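Local structure of mevalonate kinase, putative (Leishmania major, 2HFS) at residues L222-A233 and R244-L255. The protein probably catalyses the ATP-dependent phosphorylation of (R)-mevalonate to (R)-5-phosphomevalonate, an early step of isoprenoid and sterol biosynthesis. Residues are numbered along the deposited sequence; the frame is centred on the assembly and turned at random.
Sequences LYDNYTHIVSQA and RLGQLMNANHDL
I229 and L255 meet where two consecutive helices of the C-terminal half of this GHMP kinase, 216-239 and 242-258, pack as an antiparallel helical hairpin with segment axes 9.7 Å apart and an angle of 162° between their directions. The packing is knobs-into-holes in both directions: I229 drops among L248, A251, N252 and L255, while L255 fills the hole between L222, N225, Y226 and I229. The two knobs meet end on, tip to tip, with I229 CD1 3.3 Å from L255 CD1, closer than usual for two methyl groups. Branching at CB lets I229 work on two fronts: CD1 also presses on A251 CB, whose small methyl leaves room for it, while CG2, anti to the backbone N, lies 3.8 Å from L248 CD2. L248 straddles the neighbouring turn, with CD1 against the backbone of A233 and CD2 3.7 Å from Q232 CB, the side chains of L248 and Q232 crossing at about a right angle. Beside this apolar seam, Y226 crosses N252 with ring and amide planes 39° apart, and N252 OD1 sits near the ring plane, 3.4 Å from Y226 CE2 at its edge. Both residues are buried, and two of their polar atoms have partners: Y226 OH bonds to the backbone oxygen of E35, and N252 OD1 accepts a weak bond from G26 N. Near the hairpin turn, long R244 forms a salt bridge with E235, and its NH2 lies 3.5 Å from Q232 CB.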
ATOM      1  N   LEU A 222      -2.145  15.867 -20.233  1.00 12.64           N
ATOM      2  CA  LEU A 222      -2.472  14.633 -19.490  1.00 11.36           C
ATOM      3  C   LEU A 222      -2.675  14.873 -17.992  1.00 11.39           C
ATOM      4  O   LEU A 222      -3.537  14.254 -17.355  1.00 10.20           O
ATOM      5  CB  LEU A 222      -1.375  13.588 -19.693  1.00 11.39           C
ATOM      6  CG  LEU A 222      -1.044  13.267 -21.143  1.00 11.50           C
ATOM      7  CD1 LEU A 222       0.077  12.217 -21.232  1.00 11.85           C
ATOM      8  CD2 LEU A 222      -2.312  12.823 -21.896  1.00  8.58           C
ATOM      9  N   TYR A 223      -1.846  15.747 -17.436  1.00 12.11           N
ATOM     10  CA  TYR A 223      -1.951  16.162 -16.044  1.00 12.93           C
ATOM     11  C   TYR A 223      -3.300  16.826 -15.742  1.00 13.70           C
ATOM     12  O   TYR A 223      -3.927  16.540 -14.718  1.00 13.87           O
ATOM     13  CB  TYR A 223      -0.814  17.132 -15.707  1.00 14.43           C
ATOM     14  CG  TYR A 223      -0.896  17.648 -14.295  1.00 14.56           C
ATOM     15  CD1 TYR A 223      -1.594  18.816 -13.998  1.00 14.20           C
ATOM     16  CD2 TYR A 223      -0.302  16.947 -13.246  1.00 12.93           C
ATOM     17  CE1 TYR A 223      -1.686  19.284 -12.686  1.00 17.91           C
ATOM     18  CE2 TYR A 223      -0.382  17.411 -11.938  1.00 17.41           C
ATOM     19  CZ  TYR A 223      -1.074  18.574 -11.664  1.00 12.80           C
ATOM     20  OH  TYR A 223      -1.149  19.020 -10.367  1.00 16.55           O
ATOM     21  N   ASP A 224      -3.756  17.726 -16.610  1.00 12.06           N
ATOM     22  CA  ASP A 224      -5.021  18.404 -16.315  1.00 13.21           C
ATOM     23  C   ASP A 224      -6.163  17.423 -16.501  1.00 12.81           C
ATOM     24  O   ASP A 224      -7.121  17.423 -15.732  1.00 13.10           O
ATOM     25  CB  ASP A 224      -5.241  19.623 -17.201  1.00 13.94           C
ATOM     26  CG  ASP A 224      -4.275  20.749 -16.903  1.00 15.27           C
ATOM     27  OD1 ASP A 224      -3.783  20.861 -15.756  1.00 15.02           O
ATOM     28  OD2 ASP A 224      -3.965  21.574 -17.786  1.00 15.54           O
ATOM     29  N   ASN A 225      -6.028  16.582 -17.523  1.00 13.25           N
ATOM     30  CA  ASN A 225      -6.946  15.480 -17.766  1.00 13.89           C
ATOM     31  C   ASN A 225      -7.084  14.656 -16.497  1.00 13.93           C
ATOM     32  O   ASN A 225      -8.189  14.249 -16.136  1.00 12.93           O
ATOM     33  CB  ASN A 225      -6.450  14.606 -18.933  1.00 14.16           C
ATOM     34  CG  ASN A 225      -6.668  15.272 -20.308  1.00 14.74           C
ATOM     35  OD1 ASN A 225      -7.272  16.346 -20.405  1.00 19.67           O
ATOM     36  ND2 ASN A 225      -6.176  14.633 -21.368  1.00 19.62           N
ATOM     37  N   TYR A 226      -5.958  14.438 -15.819  1.00 12.25           N
ATOM     38  CA  TYR A 226      -5.986  13.745 -14.526  1.00 13.72           C
ATOM     39  C   TYR A 226      -6.771  14.466 -13.427  1.00 12.98           C
ATOM     40  O   TYR A 226      -7.596  13.850 -12.734  1.00 13.81           O
ATOM     41  CB  TYR A 226      -4.597  13.333 -14.011  1.00 13.10           C
ATOM     42  CG  TYR A 226      -4.777  12.689 -12.660  1.00 12.74           C
ATOM     43  CD1 TYR A 226      -4.486  13.397 -11.476  1.00 11.89           C
ATOM     44  CD2 TYR A 226      -5.372  11.417 -12.550  1.00 15.31           C
ATOM     45  CE1 TYR A 226      -4.715  12.826 -10.218  1.00  8.38           C
ATOM     46  CE2 TYR A 226      -5.618  10.840 -11.295  1.00 10.20           C
ATOM     47  CZ  TYR A 226      -5.294  11.550 -10.138  1.00 10.33           C
ATOM     48  OH  TYR A 226      -5.544  10.975  -8.917  1.00  9.85           O
ATOM     49  N   THR A 227      -6.502  15.757 -13.251  1.00 13.93           N
ATOM     50  CA  THR A 227      -7.141  16.548 -12.194  1.00 13.34           C
ATOM     51  C   THR A 227      -8.667  16.528 -12.308  1.00 15.24           C
ATOM     52  O   THR A 227      -9.352  16.461 -11.298  1.00 15.89           O
ATOM     53  CB  THR A 227      -6.599  17.994 -12.131  1.00 15.06           C
ATOM     54  OG1 THR A 227      -6.803  18.650 -13.393  1.00 17.39           O
ATOM     55  CG2 THR A 227      -5.088  17.990 -11.918  1.00 10.56           C
ATOM     56  N   HIS A 228      -9.194  16.549 -13.539  1.00 14.92           N
ATOM     57  CA  HIS A 228     -10.633  16.385 -13.740  1.00 18.48           C
ATOM     58  C   HIS A 228     -11.148  15.021 -13.251  1.00 17.60           C
ATOM     59  O   HIS A 228     -12.191  14.957 -12.585  1.00 19.22           O
ATOM     60  CB  HIS A 228     -11.047  16.654 -15.199  1.00 19.36           C
ATOM     61  CG  HIS A 228     -12.532  16.639 -15.412  1.00 24.61           C
ATOM     62  ND1 HIS A 228     -13.411  17.301 -14.577  1.00 29.08           N
ATOM     63  CD2 HIS A 228     -13.292  16.050 -16.366  1.00 28.29           C
ATOM     64  CE1 HIS A 228     -14.649  17.113 -15.004  1.00 28.38           C
ATOM     65  NE2 HIS A 228     -14.604  16.354 -16.084  1.00 27.88           N
ATOM     66  N   ILE A 229     -10.417  13.947 -13.543  1.00 15.57           N
ATOM     67  CA  ILE A 229     -10.836  12.607 -13.109  1.00 16.77           C
ATOM     68  C   ILE A 229     -10.883  12.486 -11.583  1.00 16.77           C
ATOM     69  O   ILE A 229     -11.864  11.976 -11.039  1.00 16.52           O
ATOM     70  CB  ILE A 229      -9.951  11.495 -13.744  1.00 15.82           C
ATOM     71  CG1 ILE A 229     -10.200  11.411 -15.256  1.00 17.90           C
ATOM     72  CG2 ILE A 229     -10.240  10.124 -13.109  1.00 17.58           C
ATOM     73  CD1 ILE A 229      -9.156  10.637 -15.992  1.00 15.86           C
ATOM     74  N   VAL A 230      -9.845  12.968 -10.898  1.00 15.70           N
ATOM     75  CA  VAL A 230      -9.787  12.832  -9.441  1.00 15.88           C
ATOM     76  C   VAL A 230     -10.875  13.674  -8.759  1.00 16.40           C
ATOM     77  O   VAL A 230     -11.488  13.235  -7.798  1.00 17.06           O
ATOM     78  CB  VAL A 230      -8.353  13.065  -8.866  1.00 16.42           C
ATOM     79  CG1 VAL A 230      -7.886  14.512  -9.062  1.00 14.03           C
ATOM     80  CG2 VAL A 230      -8.287  12.641  -7.426  1.00 15.40           C
ATOM     81  N   SER A 231     -11.128  14.871  -9.295  1.00 18.94           N
ATOM     82  CA  SER A 231     -12.214  15.738  -8.827  1.00 17.79           C
ATOM     83  C   SER A 231     -13.524  14.973  -8.857  1.00 19.27           C
ATOM     84  O   SER A 231     -14.311  14.959  -7.891  1.00 17.44           O
ATOM     85  CB  SER A 231     -12.302  16.961  -9.746  1.00 19.66           C
ATOM     86  OG  SER A 231     -13.315  17.861  -9.334  1.00 24.93           O
ATOM     87  N   GLN A 232     -13.752  14.321  -9.986  1.00 17.20           N
ATOM     88  CA  GLN A 232     -14.966  13.574 -10.180  1.00 19.94           C
ATOM     89  C   GLN A 232     -14.978  12.338  -9.289  1.00 18.36           C
ATOM     90  O   GLN A 232     -16.019  11.993  -8.740  1.00 19.33           O
ATOM     91  CB  GLN A 232     -15.142  13.237 -11.655  1.00 20.31           C
ATOM     92  CG  GLN A 232     -15.429  14.476 -12.513  1.00 24.92           C
ATOM     93  CD  GLN A 232     -15.728  14.129 -13.957  1.00 30.26           C
ATOM     94  OE1 GLN A 232     -14.813  13.921 -14.754  1.00 34.96           O
ATOM     95  NE2 GLN A 232     -17.012  14.071 -14.303  1.00 32.35           N
ATOM     96  N   ALA A 233     -13.821  11.701  -9.113  1.00 17.83           N
ATOM     97  CA  ALA A 233     -13.713  10.530  -8.231  1.00 17.03           C
ATOM     98  C   ALA A 233     -14.116  10.851  -6.791  1.00 16.95           C
ATOM     99  O   ALA A 233     -14.846  10.090  -6.143  1.00 17.79           O
ATOM    100  CB  ALA A 233     -12.313   9.951  -8.284  1.00 16.35           C
ATOM    101  N   ARG A 244     -19.753   4.823 -11.316  1.00 17.10           N
ATOM    102  CA  ARG A 244     -19.036   5.969 -11.833  1.00 18.35           C
ATOM    103  C   ARG A 244     -17.597   5.956 -11.347  1.00 17.81           C
ATOM    104  O   ARG A 244     -16.672   6.302 -12.095  1.00 18.07           O
ATOM    105  CB  ARG A 244     -19.704   7.260 -11.388  1.00 19.04           C
ATOM    106  CG  ARG A 244     -18.912   8.485 -11.782  1.00 20.96           C
ATOM    107  CD  ARG A 244     -19.720   9.745 -11.897  1.00 26.45           C
ATOM    108  NE  ARG A 244     -18.913  10.918 -11.557  1.00 27.83           N
ATOM    109  CZ  ARG A 244     -19.040  11.611 -10.429  1.00 28.69           C
ATOM    110  NH1 ARG A 244     -19.959  11.279  -9.513  1.00 30.06           N
ATOM    111  NH2 ARG A 244     -18.264  12.658 -10.219  1.00 28.60           N
ATOM    112  N   LEU A 245     -17.410   5.583 -10.084  1.00 17.20           N
ATOM    113  CA  LEU A 245     -16.073   5.458  -9.545  1.00 15.89           C
ATOM    114  C   LEU A 245     -15.254   4.517 -10.426  1.00 15.46           C
ATOM    115  O   LEU A 245     -14.102   4.810 -10.744  1.00 14.49           O
ATOM    116  CB  LEU A 245     -16.099   4.972  -8.094  1.00 15.79           C
ATOM    117  CG  LEU A 245     -14.714   4.980  -7.426  1.00 17.23           C
ATOM    118  CD1 LEU A 245     -14.253   6.393  -7.107  1.00 16.79           C
ATOM    119  CD2 LEU A 245     -14.680   4.100  -6.175  1.00 16.45           C
ATOM    120  N   GLY A 246     -15.865   3.412 -10.838  1.00 13.88           N
ATOM    121  CA  GLY A 246     -15.204   2.419 -11.685  1.00 14.15           C
ATOM    122  C   GLY A 246     -14.820   2.945 -13.059  1.00 13.30           C
ATOM    123  O   GLY A 246     -13.693   2.764 -13.525  1.00 11.39           O
ATOM    124  N   GLN A 247     -15.774   3.599 -13.717  1.00 13.71           N
ATOM    125  CA  GLN A 247     -15.505   4.262 -14.983  1.00 13.25           C
ATOM    126  C   GLN A 247     -14.309   5.240 -14.914  1.00 11.77           C
ATOM    127  O   GLN A 247     -13.506   5.306 -15.850  1.00 12.46           O
ATOM    128  CB  GLN A 247     -16.771   4.949 -15.509  1.00 12.78           C
ATOM    129  CG  GLN A 247     -16.645   5.471 -16.960  1.00 22.34           C
ATOM    130  CD  GLN A 247     -15.804   4.571 -17.873  1.00 24.69           C
ATOM    131  OE1 GLN A 247     -16.049   3.347 -17.989  1.00 27.86           O
ATOM    132  NE2 GLN A 247     -14.803   5.175 -18.524  1.00 29.22           N
ATOM    133  N   LEU A 248     -14.198   5.972 -13.811  1.00 12.43           N
ATOM    134  CA  LEU A 248     -13.114   6.933 -13.580  1.00 10.75           C
ATOM    135  C   LEU A 248     -11.764   6.238 -13.401  1.00 11.26           C
ATOM    136  O   LEU A 248     -10.749   6.703 -13.917  1.00 10.39           O
ATOM    137  CB  LEU A 248     -13.431   7.829 -12.370  1.00 11.71           C
ATOM    138  CG  LEU A 248     -14.569   8.853 -12.575  1.00 11.72           C
ATOM    139  CD1 LEU A 248     -15.236   9.192 -11.271  1.00 11.61           C
ATOM    140  CD2 LEU A 248     -14.074  10.120 -13.282  1.00 13.52           C
HETATM  141  N   MSE A 249     -11.766   5.121 -12.676  1.00 12.37           N
HETATM  142  CA  MSE A 249     -10.583   4.270 -12.584  1.00 11.83           C
HETATM  143  C   MSE A 249     -10.112   3.844 -13.980  1.00 10.95           C
HETATM  144  O   MSE A 249      -8.928   3.878 -14.275  1.00 10.68           O
HETATM  145  CB  MSE A 249     -10.854   3.037 -11.703  1.00 12.59           C
HETATM  146  CG  MSE A 249     -10.861   3.333 -10.203  1.00 12.64           C
HETATM  147 SE   MSE A 249     -11.619   1.831  -9.280  1.00 19.75          SE
HETATM  148  CE  MSE A 249     -10.109   0.592  -9.414  1.00 13.01           C
ATOM    149  N   ASN A 250     -11.041   3.451 -14.842  1.00 10.38           N
ATOM    150  CA  ASN A 250     -10.696   3.099 -16.231  1.00  9.33           C
ATOM    151  C   ASN A 250     -10.053   4.272 -16.960  1.00  8.37           C
ATOM    152  O   ASN A 250      -9.066   4.123 -17.696  1.00  9.37           O
ATOM    153  CB  ASN A 250     -11.947   2.624 -16.984  1.00  9.53           C
ATOM    154  CG  ASN A 250     -12.399   1.259 -16.547  1.00  9.97           C
ATOM    155  OD1 ASN A 250     -11.632   0.520 -15.940  1.00  9.80           O
ATOM    156  ND2 ASN A 250     -13.650   0.903 -16.867  1.00 11.32           N
ATOM    157  N   ALA A 251     -10.623   5.454 -16.733  1.00  8.16           N
ATOM    158  CA  ALA A 251     -10.126   6.669 -17.359  1.00  8.94           C
ATOM    159  C   ALA A 251      -8.726   6.958 -16.858  1.00  7.68           C
ATOM    160  O   ALA A 251      -7.860   7.369 -17.632  1.00  9.07           O
ATOM    161  CB  ALA A 251     -11.053   7.840 -17.056  1.00  8.25           C
ATOM    162  N   ASN A 252      -8.519   6.750 -15.561  1.00  8.68           N
ATOM    163  CA  ASN A 252      -7.207   6.934 -14.958  1.00  8.64           C
ATOM    164  C   ASN A 252      -6.185   5.977 -15.536  1.00  7.35           C
ATOM    165  O   ASN A 252      -5.080   6.396 -15.870  1.00  7.20           O
ATOM    166  CB  ASN A 252      -7.260   6.773 -13.417  1.00  9.36           C
ATOM    167  CG  ASN A 252      -6.052   7.424 -12.690  1.00 10.30           C
ATOM    168  OD1 ASN A 252      -6.047   7.489 -11.458  1.00 11.13           O
ATOM    169  ND2 ASN A 252      -5.042   7.897 -13.434  1.00  9.65           N
ATOM    170  N   HIS A 253      -6.533   4.699 -15.653  1.00  8.43           N
ATOM    171  CA  HIS A 253      -5.632   3.738 -16.298  1.00  8.01           C
ATOM    172  C   HIS A 253      -5.246   4.224 -17.691  1.00 10.13           C
ATOM    173  O   HIS A 253      -4.083   4.203 -18.081  1.00 10.53           O
ATOM    174  CB  HIS A 253      -6.284   2.361 -16.426  1.00  9.41           C
ATOM    175  CG  HIS A 253      -5.381   1.337 -17.029  1.00  7.92           C
ATOM    176  ND1 HIS A 253      -4.376   0.718 -16.313  1.00  9.90           N
ATOM    177  CD2 HIS A 253      -5.301   0.848 -18.290  1.00  7.38           C
ATOM    178  CE1 HIS A 253      -3.730  -0.120 -17.097  1.00 10.56           C
ATOM    179  NE2 HIS A 253      -4.279  -0.073 -18.299  1.00  9.09           N
ATOM    180  N   ASP A 254      -6.244   4.670 -18.449  1.00 12.53           N
ATOM    181  CA  ASP A 254      -5.988   5.179 -19.786  1.00 13.45           C
ATOM    182  C   ASP A 254      -4.895   6.250 -19.766  1.00 12.22           C
ATOM    183  O   ASP A 254      -3.929   6.156 -20.519  1.00 13.49           O
ATOM    184  CB  ASP A 254      -7.272   5.702 -20.412  1.00 14.82           C
ATOM    185  CG  ASP A 254      -7.354   5.407 -21.888  1.00 18.28           C
ATOM    186  OD1 ASP A 254      -6.777   4.377 -22.315  1.00 26.53           O
ATOM    187  OD2 ASP A 254      -8.007   6.114 -22.684  1.00 20.67           O
ATOM    188  N   LEU A 255      -5.014   7.229 -18.864  1.00 13.44           N
ATOM    189  CA  LEU A 255      -3.981   8.277 -18.707  1.00 12.24           C
ATOM    190  C   LEU A 255      -2.584   7.735 -18.331  1.00 13.40           C
ATOM    191  O   LEU A 255      -1.557   8.264 -18.771  1.00 14.39           O
ATOM    192  CB  LEU A 255      -4.439   9.321 -17.687  1.00 14.15           C
ATOM    193  CG  LEU A 255      -5.541  10.239 -18.220  1.00 12.33           C
ATOM    194  CD1 LEU A 255      -6.124  11.056 -17.095  1.00 17.93           C
ATOM    195  CD2 LEU A 255      -5.021  11.147 -19.340  1.00 18.97           C
TER